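Endoglucanase CEL5A (Eubacterium cellulosolvens, PDB 4AFM) probably binds plant-cell-wall glucans such as xyloglucan, through a non-catalytic carbohydrate binding module of family 65 that belongs to a family 5 glycoside hydrolase. Local coordinates at residues I56-A61 / D105-K110; K12-T17 / P25-L30; V6-S11 / M118-I123. One frame throughout, in Å; residues are numbered along the deposited sequence.

In the fold
From the N terminus the chain first passes through residues 6-11, the opening side of contact 3. Contact 2 follows, with residues 12-17 meeting 25-30 after a loop of only seven residues. Contact 1 opens at 56-61 and closes at 105-110, around a stretch that holds the helix 89-96. Residues 118-123 then close contact 3. Contacts 1 and 2 are in series, and both nest inside the long loop of contact 3. Contact 1 joins two neighbouring strands of the four-stranded sheet. Contact 3 pairs strands of the larger antiparallel sheet. Contact 2 joins strand 11-14 of that larger sheet to the approach to strand 28-30, at the edge of the smaller one within this chain.

Contact 1 of 3, residues I56-A61 / D105-K110; sequences IVLIFA and DYIGVK
The Phe60 ring carries Ile107 over one face, with CG1 4.0 Å from the ring centroid and 12° off the normal, a CH-pi contact. Phe101 meets this ring edge-to-face. The Tyr106 ring takes Ile59 CG2 at its edge, in plane. On the Phe60 face of the sheet, CD1 of Leu58 lies 3.9 Å from CG2 of Val109.

Tyr106 CG is anti to the backbone N (chi1 177°). This sends the ring along the strand, and Tyr106 OH ends 3.7 Å from Gly108 CA. Lys110 turns back at its last torsion, and its NZ donates to Tyr106 OH at 3.2 Å. That hydroxyl also bonds Glu29. NZ hydrogen-bonds Ser26 OG and Trp24 O, and Lys110 makes a cation-pi contact with Trp24.

The segments belong to the two inner strands of the four-stranded sheet. They pair antiparallel, with Ile59 N bonded to Gly108 O at 2.8 Å. A classic beta bulge interrupts the pattern where Ala61 O accepts Asp105 N at 2.9 Å and a weak bond from Tyr106 N. Asp105 OD2 is held by His65 and Trp63.

The buried ammonium and phenol are thus satisfied by a polar cluster, whereas side chains on the Phe60 face meet through apolar and CH-pi contacts.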
# COMPACT_ATOMS: atom_id res chain seq x y z
N ILE A 56 12.33 -10.79 11.04
CA ILE A 56 11.46 -9.73 10.58
C ILE A 56 11.31 -8.70 11.65
O ILE A 56 11.22 -8.99 12.87
CB ILE A 56 10.11 -10.30 10.11
CG1 ILE A 56 9.29 -9.26 9.33
CG2 ILE A 56 9.32 -10.87 11.28
CD1 ILE A 56 8.09 -9.87 8.66
N VAL A 57 11.20 -7.43 11.28
CA VAL A 57 10.82 -6.33 12.19
C VAL A 57 9.74 -5.48 11.56
O VAL A 57 9.61 -5.39 10.34
CB VAL A 57 12.02 -5.46 12.66
CG1 VAL A 57 13.01 -6.30 13.45
CG2 VAL A 57 12.70 -4.82 11.47
N LEU A 58 9.02 -4.79 12.42
CA LEU A 58 8.02 -3.79 12.05
C LEU A 58 8.54 -2.47 12.54
O LEU A 58 9.02 -2.34 13.72
CB LEU A 58 6.67 -4.13 12.69
CG LEU A 58 5.55 -3.11 12.43
CD1 LEU A 58 5.17 -3.10 10.96
CD2 LEU A 58 4.34 -3.54 13.32
N ILE A 59 8.48 -1.42 11.76
CA ILE A 59 8.98 -0.03 12.03
C ILE A 59 7.76 0.86 12.09
O ILE A 59 7.05 0.92 11.03
CB ILE A 59 9.96 0.51 10.92
CG1 ILE A 59 11.08 -0.46 10.57
CG2 ILE A 59 10.47 1.88 11.30
CD1 ILE A 59 11.93 -0.92 11.73
N PHE A 60 7.50 1.61 13.14
CA PHE A 60 6.64 2.81 13.12
C PHE A 60 7.55 3.97 13.30
O PHE A 60 8.35 3.96 14.32
CB PHE A 60 5.58 2.76 14.21
CG PHE A 60 4.31 2.06 13.84
CD1 PHE A 60 4.30 0.79 13.18
CD2 PHE A 60 3.13 2.66 14.13
CE1 PHE A 60 3.05 0.20 12.88
CE2 PHE A 60 1.89 2.01 13.84
CZ PHE A 60 1.88 0.83 13.17
N ALA A 61 7.55 4.99 12.45
CA ALA A 61 8.50 6.10 12.59
C ALA A 61 7.82 7.40 12.44
O ALA A 61 6.84 7.58 11.68
CB ALA A 61 9.69 5.96 11.63
N ASP A 105 4.61 9.05 10.56
CA ASP A 105 5.05 9.28 9.15
C ASP A 105 5.26 8.02 8.38
O ASP A 105 5.22 8.10 7.11
CB ASP A 105 6.35 10.10 9.17
CG ASP A 105 6.21 11.46 9.58
OD1 ASP A 105 5.33 12.16 8.95
OD2 ASP A 105 6.89 12.02 10.45
N TYR A 106 5.50 6.87 8.98
CA TYR A 106 6.00 5.73 8.23
C TYR A 106 5.69 4.46 8.96
O TYR A 106 5.93 4.38 10.22
CB TYR A 106 7.56 5.89 8.12
CG TYR A 106 8.25 4.75 7.43
CD1 TYR A 106 8.17 4.59 6.04
CD2 TYR A 106 8.96 3.78 8.17
CE1 TYR A 106 8.83 3.57 5.41
CE2 TYR A 106 9.60 2.74 7.51
CZ TYR A 106 9.53 2.66 6.15
OH TYR A 106 10.22 1.58 5.59
N ILE A 107 5.26 3.45 8.24
CA ILE A 107 5.15 2.10 8.71
C ILE A 107 5.91 1.24 7.75
O ILE A 107 5.69 1.32 6.54
CB ILE A 107 3.64 1.64 8.73
CG1 ILE A 107 2.89 2.51 9.72
CG2 ILE A 107 3.55 0.15 9.09
CD1 ILE A 107 1.36 2.33 9.59
N GLY A 108 6.83 0.39 8.19
CA GLY A 108 7.59 -0.46 7.29
C GLY A 108 7.75 -1.85 7.87
O GLY A 108 7.96 -2.02 9.11
N VAL A 109 7.74 -2.87 7.04
CA VAL A 109 8.07 -4.26 7.42
C VAL A 109 9.39 -4.52 6.76
O VAL A 109 9.49 -4.40 5.50
CB VAL A 109 6.98 -5.21 6.90
CG1 VAL A 109 7.41 -6.65 7.16
CG2 VAL A 109 5.62 -4.92 7.52
N LYS A 110 10.40 -4.94 7.51
CA LYS A 110 11.76 -5.06 6.96
C LYS A 110 12.39 -6.36 7.45
O LYS A 110 12.09 -6.87 8.53
CB LYS A 110 12.68 -3.94 7.44
CG LYS A 110 12.19 -2.53 6.95
CD LYS A 110 13.29 -1.51 7.33
CE LYS A 110 12.96 -0.05 6.96
NZ LYS A 110 13.02 0.10 5.48

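Contact 2 of 3, residues K12-T17 / P25-L30; sequences KHVEFT and PSAYEL
Lys12 NZ is gripped by two atoms of the second subunit, Met37 O and Thr36 OG1, while the rest of its side chain lies against Ala27. The chain is bent at chi2 (68°), and both CG and CE of Lys12 touch the Ala27 carbonyl. Lys12 CE is 3.4 Å from Ala27 O. Ser26 O lies next to the same methylene and makes a weak hydrogen bond to Thr36 OG1 of the second subunit.

Val14 sits at the middle of the contact and uses both methyls. A chi1 of -174° sends its CG1 to Pro25, 3.7 Å from Pro25 CB. Its CG2 points to the other side and reaches Ala27 CB at 3.8 Å. The same methyl lies 3.5 Å from Ser26 O.

Phe16 closes the row. Its CD1 lies 3.5 Å from Pro25 CD, and the two side chains cross at about a right angle. Trp24 stacks on the Phe16 ring, and Trp19 meets it edge-to-face. Glu15 adds its carbonyl, with Glu15 O 3.6 Å from Pro25 CG.

No hydrogen bond joins the two segments. The backbones of Lys12 and Val14 bond Val120 and Met118, and those of Ala27 and Tyr28 bond Val109. Ser26 CB points away from 12-17, and its OG is bonded to Lys110.

The contact is therefore side-chain packing between strand 11-14, with the residues after it, and the loop leading into strand 28-30, outermost in the smaller sheet within this chain. The Lys12 ammonium is met across the dimer interface by uncharged acceptors, with no carboxylate among these partners.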
# COMPACT_ATOMS: atom_id res chain seq x y z
N LYS A 12 6.41 -11.66 -2.02
CA LYS A 12 7.27 -10.48 -2.09
C LYS A 12 8.64 -10.88 -1.52
O LYS A 12 8.72 -11.13 -0.31
CB LYS A 12 6.63 -9.35 -1.29
CG LYS A 12 7.49 -8.12 -1.03
CD LYS A 12 7.78 -7.35 -2.29
CE LYS A 12 8.24 -5.94 -1.88
NZ LYS A 12 8.66 -5.17 -3.07
N HIS A 13 9.68 -10.90 -2.32
CA HIS A 13 11.01 -11.24 -1.87
C HIS A 13 11.84 -10.04 -1.66
O HIS A 13 11.80 -9.10 -2.53
CB HIS A 13 11.63 -12.22 -2.84
CG HIS A 13 12.94 -12.74 -2.37
ND1 HIS A 13 12.99 -13.64 -1.32
CD2 HIS A 13 14.20 -12.60 -2.84
CE1 HIS A 13 14.26 -14.00 -1.11
NE2 HIS A 13 15.00 -13.38 -2.04
N VAL A 14 12.62 -9.98 -0.62
CA VAL A 14 13.52 -8.85 -0.28
C VAL A 14 14.90 -9.42 -0.08
O VAL A 14 15.09 -10.22 0.88
CB VAL A 14 13.03 -8.06 0.97
CG1 VAL A 14 13.91 -6.81 1.19
CG2 VAL A 14 11.52 -7.73 0.83
N GLU A 15 15.86 -9.05 -0.85
CA GLU A 15 17.28 -9.38 -0.59
C GLU A 15 17.97 -8.40 0.24
O GLU A 15 17.84 -7.16 0.04
CB GLU A 15 18.08 -9.50 -1.89
CG GLU A 15 17.63 -10.67 -2.67
CD GLU A 15 18.62 -10.92 -3.84
OE1 GLU A 15 19.45 -10.01 -4.21
OE2 GLU A 15 18.52 -12.02 -4.39
N PHE A 16 18.67 -8.87 1.27
CA PHE A 16 19.37 -7.98 2.20
C PHE A 16 20.32 -8.91 2.98
O PHE A 16 19.94 -9.65 3.86
CB PHE A 16 18.33 -7.36 3.12
CG PHE A 16 18.91 -6.38 4.12
CD1 PHE A 16 19.70 -5.27 3.65
CD2 PHE A 16 18.69 -6.54 5.46
CE1 PHE A 16 20.16 -4.31 4.63
CE2 PHE A 16 19.18 -5.62 6.40
CZ PHE A 16 19.91 -4.56 5.93
N THR A 17 21.57 -8.89 2.51
CA THR A 17 22.55 -9.88 3.04
C THR A 17 23.37 -9.34 4.16
O THR A 17 23.94 -10.20 4.86
CB THR A 17 23.51 -10.34 1.90
OG1 THR A 17 24.10 -9.17 1.30
CG2 THR A 17 22.82 -11.14 0.84
N PRO A 25 16.15 -2.23 2.76
CA PRO A 25 14.98 -2.45 1.97
C PRO A 25 13.83 -3.00 2.75
O PRO A 25 14.00 -3.57 3.86
CB PRO A 25 15.43 -3.43 0.88
CG PRO A 25 16.58 -4.08 1.50
CD PRO A 25 17.26 -3.11 2.39
N SER A 26 12.64 -2.91 2.20
CA SER A 26 11.38 -3.28 2.85
C SER A 26 10.57 -4.30 2.12
O SER A 26 10.65 -4.34 0.85
CB SER A 26 10.48 -2.07 3.04
OG SER A 26 11.21 -0.98 3.67
N ALA A 27 9.74 -5.04 2.78
CA ALA A 27 8.72 -5.85 2.16
C ALA A 27 7.45 -5.09 1.94
O ALA A 27 6.64 -5.46 1.07
CB ALA A 27 8.46 -7.10 3.03
N TYR A 28 7.14 -4.07 2.77
CA TYR A 28 5.86 -3.37 2.71
C TYR A 28 6.04 -2.03 3.38
O TYR A 28 6.72 -2.00 4.46
CB TYR A 28 4.83 -4.21 3.55
CG TYR A 28 3.47 -3.56 3.64
CD1 TYR A 28 2.50 -3.77 2.66
CD2 TYR A 28 3.12 -2.76 4.74
CE1 TYR A 28 1.23 -3.15 2.71
CE2 TYR A 28 1.90 -2.14 4.82
CZ TYR A 28 0.98 -2.33 3.83
OH TYR A 28 -0.31 -1.76 3.89
N GLU A 29 5.56 -0.97 2.86
CA GLU A 29 5.66 0.35 3.48
C GLU A 29 4.44 1.13 3.32
O GLU A 29 3.86 1.11 2.15
CB GLU A 29 6.86 1.16 2.77
CG GLU A 29 8.19 0.52 3.02
CD GLU A 29 9.17 1.26 2.28
OE1 GLU A 29 9.25 1.23 0.97
OE2 GLU A 29 10.12 1.71 2.92
N LEU A 30 4.09 1.96 4.25
CA LEU A 30 3.00 2.94 4.13
C LEU A 30 3.43 4.22 4.68
O LEU A 30 4.29 4.31 5.70
CB LEU A 30 1.83 2.67 5.00
CG LEU A 30 1.13 1.46 4.67
CD1 LEU A 30 -0.05 1.11 5.72
CD2 LEU A 30 0.20 1.67 3.41

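Contact 3 of 3, residues V6-S11 / M118-I123; sequences VLFSGS and MTVTKI
Thr119 touches Ser11 with its methyl, CG2 lying 3.5 Å from Ser11 OG. The Thr119 hydroxyl is hydrogen-bonded to His13 ND1.

Val120 follows on the buried side. Its carbonyl meets the edge of the Phe8 ring near the ring plane, with Val120 O 3.5 Å from Phe8 CE2. With chi1 at 175° the Phe8 ring swings past its own carbonyl side and along the sheet to this oxygen. Val120 also packs on Val49 of strand 45-52.

Thr121 O accepts Gly10 N at 3.0 Å. The donor sits above the carbonyl plane, 38° out of it, so the bond does not follow a lone pair. Thr121 CB lies against Gly10 O at 3.4 Å.

Lys122 opposes Ser9 in a non-hydrogen-bonded pair. Its side chain runs extended and crosses Val6 at about a right angle, with Lys122 CE 4.1 Å from Val6 CG2.

Ile123 is bonded through both its N and its O. Its N donates to Phe8 O at 2.9 Å. Its O takes Leu7 N at 2.8 Å and a weak bond from Phe8 N, forming a classic beta bulge. Ile123 CG2 also packs against Leu7 CB, and Tyr28 touches both side chains.

The chain turns corners at Leu7 and Gly10, on either side of the short strand 8-9. Strand 118-127 pairs with the N-terminal strands and with 45-52 in the larger antiparallel sheet, consistent with the beta-sandwich common among carbohydrate binding modules. Val6 and Ser9 also bond the second subunit through their backbones, where Phe8 packs on Ile5 of that chain. All the hydrogen bonds across the segments are main-chain, while apolar side chains pack at the Ile123 end.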
# COMPACT_ATOMS: atom_id res chain seq x y z
N VAL A 6 -6.72 -7.64 4.39
CA VAL A 6 -5.50 -8.10 3.72
C VAL A 6 -4.77 -6.89 3.17
O VAL A 6 -5.35 -6.16 2.32
CB VAL A 6 -5.80 -9.14 2.66
CG1 VAL A 6 -4.52 -9.58 1.92
CG2 VAL A 6 -6.54 -10.33 3.23
N LEU A 7 -3.59 -6.61 3.66
CA LEU A 7 -2.74 -5.53 3.16
C LEU A 7 -1.90 -5.98 2.03
O LEU A 7 -1.44 -5.14 1.23
CB LEU A 7 -1.86 -4.99 4.32
CG LEU A 7 -2.61 -4.48 5.51
CD1 LEU A 7 -1.66 -3.90 6.57
CD2 LEU A 7 -3.67 -3.52 5.17
N PHE A 8 -1.62 -7.26 1.92
CA PHE A 8 -0.83 -7.85 0.84
C PHE A 8 -1.04 -9.33 0.84
O PHE A 8 -0.99 -9.96 1.94
CB PHE A 8 0.69 -7.59 1.07
CG PHE A 8 1.55 -8.27 0.05
CD1 PHE A 8 1.65 -7.77 -1.27
CD2 PHE A 8 2.20 -9.47 0.35
CE1 PHE A 8 2.40 -8.46 -2.19
CE2 PHE A 8 2.96 -10.17 -0.60
CZ PHE A 8 3.08 -9.61 -1.89
N SER A 9 -1.16 -9.99 -0.31
CA SER A 9 -0.91 -11.43 -0.34
C SER A 9 -0.30 -11.74 -1.71
O SER A 9 -0.74 -11.21 -2.74
CB SER A 9 -2.13 -12.23 0.05
OG SER A 9 -2.96 -12.24 -1.03
N GLY A 10 0.68 -12.60 -1.72
CA GLY A 10 1.44 -12.94 -2.94
C GLY A 10 2.74 -13.53 -2.51
O GLY A 10 2.78 -14.39 -1.62
N SER A 11 3.82 -13.04 -3.13
CA SER A 11 5.16 -13.58 -2.85
C SER A 11 6.13 -12.47 -3.03
O SER A 11 6.70 -12.29 -4.13
CB SER A 11 5.41 -14.82 -3.70
OG SER A 11 6.63 -15.42 -3.19
N MSE A 118 14.35 -12.52 2.54
CA MSE A 118 13.06 -12.77 3.18
C MSE A 118 11.98 -12.81 2.13
O MSE A 118 11.97 -11.98 1.20
CB MSE A 118 12.81 -11.65 4.24
CG MSE A 118 11.66 -11.97 5.14
SE MSE A 118 11.46 -10.72 6.60
CE MSE A 118 10.74 -9.19 5.65
N THR A 119 11.00 -13.66 2.26
CA THR A 119 9.82 -13.66 1.42
C THR A 119 8.60 -13.50 2.32
O THR A 119 8.44 -14.25 3.31
CB THR A 119 9.65 -14.95 0.58
OG1 THR A 119 10.82 -14.92 -0.30
CG2 THR A 119 8.44 -14.95 -0.27
N VAL A 120 7.76 -12.52 2.02
CA VAL A 120 6.50 -12.33 2.68
C VAL A 120 5.41 -12.81 1.75
O VAL A 120 5.37 -12.35 0.58
CB VAL A 120 6.36 -10.83 3.05
CG1 VAL A 120 4.91 -10.54 3.50
CG2 VAL A 120 7.36 -10.43 4.14
N THR A 121 4.50 -13.60 2.25
CA THR A 121 3.38 -14.09 1.44
C THR A 121 2.05 -13.47 1.82
O THR A 121 1.11 -13.52 1.05
CB THR A 121 3.30 -15.63 1.48
OG1 THR A 121 3.21 -16.04 2.86
CG2 THR A 121 4.54 -16.26 0.85
N LYS A 122 1.92 -12.90 3.04
CA LYS A 122 0.64 -12.30 3.44
C LYS A 122 0.87 -11.31 4.56
O LYS A 122 1.70 -11.59 5.45
CB LYS A 122 -0.34 -13.40 3.86
CG LYS A 122 -1.75 -12.87 3.92
CD LYS A 122 -2.75 -14.05 4.15
CE LYS A 122 -4.14 -13.62 3.90
NZ LYS A 122 -5.18 -14.72 4.01
N ILE A 123 0.18 -10.20 4.53
CA ILE A 123 0.15 -9.23 5.63
C ILE A 123 -1.29 -8.91 5.88
O ILE A 123 -2.03 -8.54 4.94
CB ILE A 123 0.92 -7.94 5.28
CG1 ILE A 123 2.37 -8.24 4.87
CG2 ILE A 123 0.86 -6.96 6.42
CD1 ILE A 123 3.16 -7.02 4.40